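Local coordinates for restriction endonuclease S subunits (Thermoanaerobacter tengcongensis, PDB 3OKG), which probably recognises the DNA target as the specificity subunit of a type I methyltransferase, in which it assembles with M polypeptides, at residues I291-P296 and G312-R317. Numbering follows the deposited sequence.
Sequences ISVRAP and GLAALR
Ile291 and Ala314 form an antiparallel hydrogen-bonded pair, evidenced by two reciprocal backbone bonds: Ile291 N to Ala314 O at 3.0 Å and Ala314 N to Ile291 O at 2.9 Å. A third bond carries the pairing past the end of strand 289-292, where Val293 N reaches Gly312 O at 2.7 Å with an almost straight N-H...O angle of 175°. Between these bonds Ser292 and Leu313 make a non-hydrogen-bonded pair, and both CA atoms add weaker CA-H...O contacts, that of Leu313 to Ile291 O and that of Ser292 to Gly312 O. Gly312 O is thus approached by the N-H of Val293 and the CA-H of Ser292, neighbours where the strand gives way to loop.

Apolar contacts gather on the face that carries Ile291 and Ala314. Ala314 CB is touched by two methyls, Ile291 CG2 and Val293 CG1, each 3.7 Å away. Val293 CG1 stands anti to its own carbonyl carbon (chi1 -69°), which places it over Ala314 while CG2 lies against the Gly312 carbonyl. Leu316 CD1 meets Ile291 CG2 more loosely, at 4.2 Å, and Leu316 also packs on helix 324-333. On the other face the contact is methyl to carbonyl, not apolar packing: Leu313 CD2 lies 3.6 Å from Ile291 O.

At the loop end, Arg294 lays its CG against Gly312 CA at 3.5 Å, although this arginine is poorly ordered. Ser292 OG is hydrogen-bonded to Pro296 O within its own segment, with the donor well above the carbonyl plane, and adds no bond to the pairing.

Chemically, the join between the two central strands of this four-stranded antiparallel sheet in the second specificity-domain region is held by three main-chain hydrogen bonds; side chains supply none across the two segments, and small and branched aliphatic groups pack together on the face of Ile291 and Ala314.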
# COMPACT_ATOMS: atom_id res chain seq x y z
N ILE A 291 12.43 20.61 19.21
CA ILE A 291 11.13 20.20 19.74
C ILE A 291 10.13 21.33 19.57
O ILE A 291 10.48 22.49 19.69
CB ILE A 291 11.25 19.77 21.21
CG1 ILE A 291 9.93 19.19 21.71
CG2 ILE A 291 11.71 20.94 22.08
CD1 ILE A 291 10.09 18.31 22.94
N SER A 292 8.88 20.97 19.25
CA SER A 292 7.84 21.97 19.03
C SER A 292 7.31 22.44 20.36
O SER A 292 6.92 21.63 21.19
CB SER A 292 6.71 21.39 18.19
OG SER A 292 5.62 22.29 18.13
N VAL A 293 7.28 23.75 20.58
CA VAL A 293 6.82 24.27 21.86
C VAL A 293 5.53 25.07 21.69
O VAL A 293 5.07 25.73 22.62
CB VAL A 293 7.90 25.15 22.53
CG1 VAL A 293 9.06 24.29 22.99
CG2 VAL A 293 8.38 26.24 21.56
N ARG A 294 4.93 24.97 20.50
CA ARG A 294 3.79 25.81 20.14
C ARG A 294 2.36 25.27 20.05
O ARG A 294 1.58 25.39 20.99
CB ARG A 294 4.06 26.51 18.80
CG ARG A 294 4.46 27.97 18.94
CD ARG A 294 4.53 28.39 20.40
NE ARG A 294 4.32 29.83 20.57
CZ ARG A 294 3.90 30.64 19.61
NH1 ARG A 294 3.64 30.16 18.40
NH2 ARG A 294 3.73 31.93 19.85
N ALA A 295 2.03 24.77 18.86
CA ALA A 295 0.67 24.35 18.54
C ALA A 295 0.52 22.86 18.72
O ALA A 295 -0.28 22.40 19.53
CB ALA A 295 0.31 24.77 17.12
N PRO A 296 1.27 22.09 17.93
CA PRO A 296 1.31 20.63 18.09
C PRO A 296 2.51 20.30 18.96
O PRO A 296 3.59 20.02 18.44
CB PRO A 296 1.54 20.14 16.66
CG PRO A 296 0.95 21.19 15.80
CD PRO A 296 1.19 22.49 16.52
N GLY A 312 8.34 28.84 17.64
CA GLY A 312 7.67 27.56 17.71
C GLY A 312 8.52 26.41 18.20
O GLY A 312 7.99 25.35 18.56
N LEU A 313 9.83 26.63 18.21
CA LEU A 313 10.79 25.58 18.54
C LEU A 313 11.60 25.87 19.80
O LEU A 313 11.80 27.02 20.17
CB LEU A 313 11.77 25.40 17.38
CG LEU A 313 11.15 24.94 16.06
CD1 LEU A 313 12.22 24.74 15.03
CD2 LEU A 313 10.36 23.66 16.29
N ALA A 314 12.06 24.80 20.45
CA ALA A 314 13.20 24.88 21.36
C ALA A 314 14.27 23.94 20.78
O ALA A 314 13.95 22.99 20.09
CB ALA A 314 12.79 24.44 22.76
N ALA A 315 15.55 24.24 21.03
CA ALA A 315 16.62 23.30 20.70
C ALA A 315 17.24 22.75 22.00
O ALA A 315 17.47 23.50 22.95
CB ALA A 315 17.66 23.95 19.85
N LEU A 316 17.51 21.45 22.03
CA LEU A 316 18.07 20.78 23.21
C LEU A 316 19.43 20.24 22.85
O LEU A 316 19.57 19.44 21.91
CB LEU A 316 17.17 19.63 23.65
CG LEU A 316 15.69 19.99 23.66
CD1 LEU A 316 14.83 18.73 23.80
CD2 LEU A 316 15.41 20.97 24.77
N ARG A 317 20.45 20.70 23.55
CA ARG A 317 21.80 20.27 23.22
C ARG A 317 22.34 19.47 24.37
O ARG A 317 22.64 20.02 25.42
CB ARG A 317 22.72 21.45 22.93
CG ARG A 317 24.08 21.00 22.43
CD ARG A 317 24.94 22.17 21.98
NE ARG A 317 24.38 22.85 20.81
CZ ARG A 317 24.19 24.17 20.72
NH1 ARG A 317 24.54 24.97 21.73
NH2 ARG A 317 23.68 24.69 19.62